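Local coordinates for ureidoglycolate hydrolase (PDB 4PXE), which hydrolyses (S)-ureidoglycolate to glyoxylate, ammonium and carbon dioxide in the last step of plant purine breakdown, using two manganese ions per subunit, at residues H208-Q211 / G212-E216; P395-K398 / G399-H402; Y407-P410 / E411-A414. All blocks are in the same frame, centred on the assembly; numbering follows the deposited sequence.

Contact 1: H208-Q211 / G212-E216. With MN (manganese (II) ion), chain C.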
loop_
_atom_site.group_PDB
_atom_site.type_symbol
_atom_site.label_atom_id
_atom_site.label_comp_id
_atom_site.label_asym_id
_atom_site.label_seq_id
_atom_site.Cartn_x
_atom_site.Cartn_y
_atom_site.Cartn_z
ATOM N N HIS A 208 -20.228 24.769 6.589
ATOM C CA HIS A 208 -19.385 23.583 6.788
ATOM C C HIS A 208 -19.390 23.166 8.254
ATOM O O HIS A 208 -19.476 24.013 9.153
ATOM C CB HIS A 208 -17.937 23.862 6.316
ATOM C CG HIS A 208 -17.163 22.628 5.936
ATOM N ND1 HIS A 208 -16.691 21.719 6.862
ATOM C CD2 HIS A 208 -16.785 22.153 4.723
ATOM C CE1 HIS A 208 -16.061 20.738 6.239
ATOM N NE2 HIS A 208 -16.105 20.978 4.940
ATOM N N ILE A 209 -19.302 21.863 8.513
ATOM C CA ILE A 209 -19.087 21.433 9.894
ATOM C C ILE A 209 -17.759 21.989 10.411
ATOM O O ILE A 209 -16.795 22.147 9.650
ATOM C CB ILE A 209 -19.151 19.904 10.055
ATOM C CG1 ILE A 209 -18.046 19.211 9.239
ATOM C CG2 ILE A 209 -20.524 19.391 9.645
ATOM C CD1 ILE A 209 -17.851 17.718 9.596
ATOM N N GLU A 210 -17.703 22.287 11.703
ATOM C CA GLU A 210 -16.504 22.898 12.264
ATOM C C GLU A 210 -15.238 22.052 12.084
ATOM O O GLU A 210 -14.153 22.601 11.875
ATOM C CB GLU A 210 -16.696 23.161 13.763
ATOM C CG GLU A 210 -15.471 23.805 14.412
ATOM C CD GLU A 210 -15.514 23.799 15.922
ATOM O OE1 GLU A 210 -16.631 23.833 16.479
ATOM O OE2 GLU A 210 -14.430 23.772 16.554
ATOM N N GLN A 211 -15.372 20.726 12.187
ATOM C CA GLN A 211 -14.215 19.820 12.219
ATOM C C GLN A 211 -13.313 20.129 13.412
ATOM O O GLN A 211 -12.089 19.944 13.361
ATOM C CB GLN A 211 -13.450 19.838 10.888
ATOM C CG GLN A 211 -14.368 19.559 9.717
ATOM C CD GLN A 211 -13.664 19.564 8.383
ATOM O OE1 GLN A 211 -13.276 20.619 7.878
ATOM N NE2 GLN A 211 -13.542 18.393 7.769
ATOM N N GLY A 212 -13.938 20.585 14.495
ATOM C CA GLY A 212 -13.272 20.798 15.771
ATOM C C GLY A 212 -14.349 20.785 16.841
ATOM O O GLY A 212 -15.539 20.752 16.519
ATOM N N PRO A 213 -13.944 20.807 18.112
ATOM C CA PRO A 213 -14.883 20.630 19.221
ATOM C C PRO A 213 -15.310 21.945 19.872
ATOM O O PRO A 213 -16.045 21.888 20.850
ATOM C CB PRO A 213 -14.051 19.831 20.220
ATOM C CG PRO A 213 -12.676 20.419 20.046
ATOM C CD PRO A 213 -12.541 20.700 18.556
ATOM N N ILE A 214 -14.868 23.085 19.354
ATOM C CA ILE A 214 -15.043 24.355 20.058
ATOM C C ILE A 214 -16.502 24.770 20.240
ATOM O O ILE A 214 -16.922 25.084 21.359
ATOM C CB ILE A 214 -14.239 25.492 19.392
ATOM C CG1 ILE A 214 -12.741 25.172 19.409
ATOM C CG2 ILE A 214 -14.540 26.827 20.081
ATOM C CD1 ILE A 214 -12.136 25.132 20.786
ATOM N N LEU A 215 -17.286 24.753 19.168
ATOM C CA LEU A 215 -18.681 25.169 19.280
ATOM C C LEU A 215 -19.430 24.230 20.211
ATOM O O LEU A 215 -20.204 24.677 21.062
ATOM C CB LEU A 215 -19.358 25.219 17.908
ATOM C CG LEU A 215 -18.827 26.263 16.927
ATOM C CD1 LEU A 215 -19.433 26.028 15.558
ATOM C CD2 LEU A 215 -19.125 27.691 17.408
ATOM N N GLU A 216 -19.195 22.932 20.069
ATOM C CA GLU A 216 -19.845 21.979 20.950
ATOM C C GLU A 216 -19.450 22.208 22.412
ATOM O O GLU A 216 -20.314 22.262 23.296
ATOM C CB GLU A 216 -19.509 20.553 20.516
ATOM C CG GLU A 216 -20.185 19.501 21.369
ATOM C CD GLU A 216 -19.936 18.110 20.869
ATOM O OE1 GLU A 216 -18.817 17.603 21.059
ATOM O OE2 GLU A 216 -20.885 17.538 20.289
HETATM MN MN MN C . -14.634 19.817 3.564
HETATM O O HOH W 1 -18.093 21.680 17.483
HETATM O O HOH W 2 -12.891 20.628 5.128
HETATM O O HOH W 3 -14.097 21.780 2.654
HETATM O O HOH W 4 -12.813 18.668 3.023
#
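The carboxylate of E210 meets the backbone N-H groups of I214 and L215 with both of its oxygens. E210 OE2 takes I214 N at 2.9 Å through its syn lone pair, in a somewhat bent bond. E210 OE1 takes L215 N, also at 2.9 Å and much straighter (167°), on the syn side but 18° out of the carboxylate plane. With chi1 near -180° and the chain extended beyond CG, the group stretches far enough to pass alongside G212 and face the start of helix 214-218. A CB on G212 would fall 2.7 Å from E210 OE2, so the lack of a side chain lets the carboxylate lie close over that peptide. L215 CG packs 3.3 Å from E210 OE1, and the side chains of E210 and L215 both rest on M372 and F393 of the neighbouring strands. Water 1 is hydrogen-bonded to E210 OE1 and accepts from E216 N, continuing the grip one residue further along the helix.

This is the turn that follows strand 201-209 in the catalytic part of an M20-family amidohydrolase, and H208 to Q211 all bind substrate. H208 points to the opposite end of the turn from the E210 carboxylate. Its NE2 binds manganese at 2.3 Å, together with H92 and D103, and H208 ND1 donates to I209 O at 2.8 Å, on a carbonyl lone pair. That bond lies almost in the imidazole plane and, together with the metal bond, holds the ring's rotation. Q211 extends toward the same metal: OE1 is hydrogen-bonded to metal-bound water 2, and NE2 to S401 OG.

Contact 2: P395-K398 / G399-H402. With MN (manganese (II) ion), chain D.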
loop_
_atom_site.group_PDB
_atom_site.type_symbol
_atom_site.label_atom_id
_atom_site.label_comp_id
_atom_site.label_asym_id
_atom_site.label_seq_id
_atom_site.Cartn_x
_atom_site.Cartn_y
_atom_site.Cartn_z
ATOM N N PRO A 395 -21.652 23.095 14.751
ATOM C CA PRO A 395 -20.963 22.149 15.633
ATOM C C PRO A 395 -20.897 20.751 15.051
ATOM O O PRO A 395 -21.706 20.385 14.196
ATOM C CB PRO A 395 -21.846 22.126 16.885
ATOM C CG PRO A 395 -22.637 23.406 16.821
ATOM C CD PRO A 395 -22.873 23.650 15.369
ATOM N N CYS A 396 -19.912 19.988 15.503
ATOM C CA CYS A 396 -19.906 18.568 15.206
ATOM C C CYS A 396 -19.407 17.814 16.421
ATOM O O CYS A 396 -18.642 18.344 17.231
ATOM C CB CYS A 396 -19.114 18.240 13.927
ATOM S SG CYS A 396 -17.356 18.630 13.987
ATOM N N TYR A 397 -19.876 16.578 16.533
ATOM C CA TYR A 397 -19.672 15.750 17.701
ATOM C C TYR A 397 -18.191 15.517 17.957
ATOM O O TYR A 397 -17.491 14.923 17.127
ATOM C CB TYR A 397 -20.389 14.419 17.487
ATOM C CG TYR A 397 -20.324 13.496 18.674
ATOM C CD1 TYR A 397 -20.703 13.932 19.938
ATOM C CD2 TYR A 397 -19.912 12.181 18.532
ATOM C CE1 TYR A 397 -20.642 13.084 21.037
ATOM C CE2 TYR A 397 -19.856 11.327 19.627
ATOM C CZ TYR A 397 -20.238 11.787 20.868
ATOM O OH TYR A 397 -20.174 10.952 21.964
ATOM N N LYS A 398 -17.722 15.997 19.108
ATOM C CA LYS A 398 -16.325 15.838 19.545
ATOM C C LYS A 398 -15.283 16.350 18.550
ATOM O O LYS A 398 -14.090 16.055 18.669
ATOM C CB LYS A 398 -16.051 14.393 19.975
ATOM C CG LYS A 398 -16.983 13.992 21.116
ATOM C CD LYS A 398 -16.668 12.660 21.733
ATOM C CE LYS A 398 -17.524 12.460 22.979
ATOM N NZ LYS A 398 -17.337 13.565 23.951
ATOM N N GLY A 399 -15.739 17.142 17.584
ATOM C CA GLY A 399 -14.866 17.627 16.535
ATOM C C GLY A 399 -14.457 16.601 15.498
ATOM O O GLY A 399 -13.688 16.934 14.599
ATOM N N TYR A 400 -14.972 15.379 15.596
ATOM C CA TYR A 400 -14.496 14.292 14.739
ATOM C C TYR A 400 -14.732 14.605 13.267
ATOM O O TYR A 400 -15.815 15.051 12.883
ATOM C CB TYR A 400 -15.259 13.000 15.029
ATOM C CG TYR A 400 -15.115 12.379 16.396
ATOM C CD1 TYR A 400 -13.917 12.410 17.098
ATOM C CD2 TYR A 400 -16.200 11.733 16.974
ATOM C CE1 TYR A 400 -13.806 11.793 18.351
ATOM C CE2 TYR A 400 -16.101 11.124 18.210
ATOM C CZ TYR A 400 -14.910 11.159 18.891
ATOM O OH TYR A 400 -14.834 10.551 20.133
ATOM N N SER A 401 -13.729 14.335 12.438
ATOM C CA SER A 401 -13.898 14.438 11.000
ATOM C C SER A 401 -12.883 13.537 10.297
ATOM O O SER A 401 -11.915 13.081 10.914
ATOM C CB SER A 401 -13.789 15.899 10.547
ATOM O OG SER A 401 -14.268 16.058 9.225
ATOM N N HIS A 402 -13.127 13.258 9.022
ATOM C CA HIS A 402 -12.304 12.325 8.241
ATOM C C HIS A 402 -12.299 10.924 8.842
ATOM O O HIS A 402 -11.316 10.186 8.749
ATOM C CB HIS A 402 -10.877 12.852 8.056
ATOM C CG HIS A 402 -10.763 13.908 7.009
ATOM N ND1 HIS A 402 -9.563 14.491 6.660
ATOM C CD2 HIS A 402 -11.706 14.489 6.231
ATOM C CE1 HIS A 402 -9.770 15.381 5.709
ATOM N NE2 HIS A 402 -11.061 15.398 5.426
HETATM MN MN MN D . -12.214 16.980 4.197
HETATM O O HOH W 5 -18.116 15.033 14.342
HETATM O O HOH W 4 -12.813 18.668 3.023
HETATM O O HOH W 6 -11.814 18.128 5.565
#
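The Y400 ring is packed against two side chains, those of K398 and Y397. K398 lays its CB over one face of the Y400 ring, 3.7 Å from the centroid and only 14° off the ring normal, a CH-pi contact. Y400 CG sits opposite its own carbonyl carbon (chi1 -64°), which brings the ring alongside K398 CB. K398 CD passes 3.2 Å from Y400 OH. Toward Y397 the ring turns its edge, giving an offset edge-to-face pair with planes at 87° and centroids 5.8 Å apart; Y397 CD2 and Y400 CE2 are its closest apolar atoms. K398 CG lies over the centre of one face of the Y397 ring, so the aliphatic part of the lysine serves both aromatics. A glycine in place of Y400 would probably leave K398 CB without the face it lies on and Y397 without its edge-on partner, leaving both less restrained on that side.

The backbone sets these side chains next to one another. Y400 N donates to Y397 O at 3.0 Å and G399 N to C396 O at 3.2 Å, closing two overlapping beta turns: C396-G399 is type II and Y397-Y400 type I', with K398 and G399 both at positive phi. C396 SG packs on G399 CA, and water 5 bridges Y397 O and Y400 O.

Outward from the turns, E216 OE1 accepts from K398 N, and S401 OG is hydrogen-bonded to E406. H402 stacks on H244 of the second subunit and is hydrogen-bonded through ND1 to N294 O of that subunit. Its NE2 binds manganese at 2.3 Å alongside D103 and E138, and it touches the bound glyoxylate. The chain thus leads from a surface turn into the dinuclear metal site of an M20-family hydrolase.

Contact 3: Y407-P410 / E411-A414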
loop_
_atom_site.group_PDB
_atom_site.type_symbol
_atom_site.label_atom_id
_atom_site.label_comp_id
_atom_site.label_asym_id
_atom_site.label_seq_id
_atom_site.Cartn_x
_atom_site.Cartn_y
_atom_site.Cartn_z
ATOM N N TYR A 407 -20.173 13.520 13.001
ATOM C CA TYR A 407 -21.615 13.697 13.176
ATOM C C TYR A 407 -21.971 15.146 13.449
ATOM O O TYR A 407 -21.327 15.801 14.270
ATOM C CB TYR A 407 -22.120 12.828 14.341
ATOM C CG TYR A 407 -23.609 12.947 14.575
ATOM C CD1 TYR A 407 -24.501 12.182 13.840
ATOM C CD2 TYR A 407 -24.125 13.823 15.534
ATOM C CE1 TYR A 407 -25.871 12.282 14.042
ATOM C CE2 TYR A 407 -25.492 13.927 15.741
ATOM C CZ TYR A 407 -26.356 13.161 14.992
ATOM O OH TYR A 407 -27.711 13.280 15.189
ATOM N N SER A 408 -23.000 15.634 12.764
ATOM C CA SER A 408 -23.648 16.893 13.128
ATOM C C SER A 408 -25.155 16.610 13.197
ATOM O O SER A 408 -25.695 15.877 12.367
ATOM C CB SER A 408 -23.327 17.980 12.103
ATOM O OG SER A 408 -23.790 19.240 12.555
ATOM N N SER A 409 -25.840 17.166 14.192
ATOM C CA SER A 409 -27.252 16.838 14.393
ATOM C C SER A 409 -28.145 17.520 13.364
ATOM O O SER A 409 -27.741 18.502 12.742
ATOM C CB SER A 409 -27.694 17.247 15.804
ATOM O OG SER A 409 -27.728 18.657 15.920
ATOM N N PRO A 410 -29.368 17.002 13.175
ATOM C CA PRO A 410 -30.336 17.680 12.309
ATOM C C PRO A 410 -30.565 19.132 12.725
ATOM O O PRO A 410 -30.682 19.995 11.851
ATOM C CB PRO A 410 -31.600 16.820 12.462
ATOM C CG PRO A 410 -31.036 15.442 12.703
ATOM C CD PRO A 410 -29.842 15.669 13.596
ATOM N N GLU A 411 -30.595 19.412 14.027
ATOM C CA GLU A 411 -30.766 20.794 14.481
ATOM C C GLU A 411 -29.555 21.650 14.142
ATOM O O GLU A 411 -29.702 22.799 13.707
ATOM C CB GLU A 411 -31.006 20.868 15.984
ATOM C CG GLU A 411 -31.448 22.250 16.392
ATOM C CD GLU A 411 -30.932 22.663 17.741
ATOM O OE1 GLU A 411 -30.248 21.856 18.416
ATOM O OE2 GLU A 411 -31.227 23.812 18.126
ATOM N N ASP A 412 -28.361 21.114 14.359
ATOM C CA ASP A 412 -27.168 21.883 14.027
ATOM C C ASP A 412 -27.124 22.245 12.555
ATOM O O ASP A 412 -26.806 23.385 12.205
ATOM C CB ASP A 412 -25.911 21.172 14.503
ATOM C CG ASP A 412 -25.682 21.378 15.996
ATOM O OD1 ASP A 412 -26.162 22.404 16.532
ATOM O OD2 ASP A 412 -25.037 20.544 16.639
ATOM N N MET A 413 -27.470 21.296 11.691
ATOM C CA MET A 413 -27.517 21.568 10.263
ATOM C C MET A 413 -28.596 22.587 9.922
ATOM O O MET A 413 -28.349 23.513 9.147
ATOM C CB MET A 413 -27.718 20.279 9.469
ATOM C CG MET A 413 -26.549 19.312 9.596
ATOM S SD MET A 413 -26.685 17.875 8.497
ATOM C CE MET A 413 -28.060 16.996 9.253
ATOM N N ALA A 414 -29.794 22.417 10.482
ATOM C CA ALA A 414 -30.889 23.339 10.208
ATOM C C ALA A 414 -30.529 24.762 10.615
ATOM O O ALA A 414 -30.854 25.706 9.893
ATOM C CB ALA A 414 -32.155 22.877 10.918
#
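S409 OG accepts from D412 N at 3.0 Å with a nearly straight N-H (162°), the capping bond. The serine holds OG between its own backbone N and carbonyl carbon (chi1 69°), which swings the hydroxyl back over the start of the helix. From the same residue, S409 O takes M413 N at 3.0 Å, almost in line with the C=O bond. S409 thus holds the N-H groups of D412 and M413, and P410 O takes A414 N at 2.9 Å. D412 CB lies 3.4 Å from S409 OG, and A414 CB rests against P410 O.

The S409 OG bond to D412 N makes S409 the N-cap of helix 410-429, the last helix of the chain, and the two backbone bonds begin its regular i to i+4 pattern. P410 opens the helix, where a proline costs no backbone hydrogen bond because the first-turn N-H there has no acceptor within the helix.

The buried flank is built on M413 and S408. M413 bends at its thioether end (chi3 -69°), folding M413 CE back to 3.9 Å from P410 CA, while its CG packs near S408 OG and S409 O. L20 and Q21 of helix 17-28, with I394 of strand 389-394, enclose this side chain. S408 OG also passes 3.5 Å from D412 CB, but its polar bond runs elsewhere, to P395 O, earlier in the same loop.

On the solvent flank the packing thins. E411 touches its neighbours mainly through E411 CB, 4.0 Å from S409 OG, and then carries its carboxylate away from the cap, where OE2 makes a weak hydrogen bond to N415 one turn later.

How the contacts relate
Contacts 1 and 2 meet at the metal centre: water 4 bridges the two manganese ions, one held by H208 and the other by H402. Contact 3 stands apart, about 11 Å from either contact, centre to centre. Contacts 1 and 3 each start a helix, the first with a carboxylate taking two N-H groups, the third with a serine N-cap. Contact 1 keeps E210 and L215 in the interior beside the metal site; contact 3 has a buried flank (S408, M413) and an exposed E411; contact 2 runs from an aromatic-lysine cluster near the surface to buried H402. Y397 N to Y407 O joins contacts 2 and 3, and I209 packs on S408 between contacts 1 and 3.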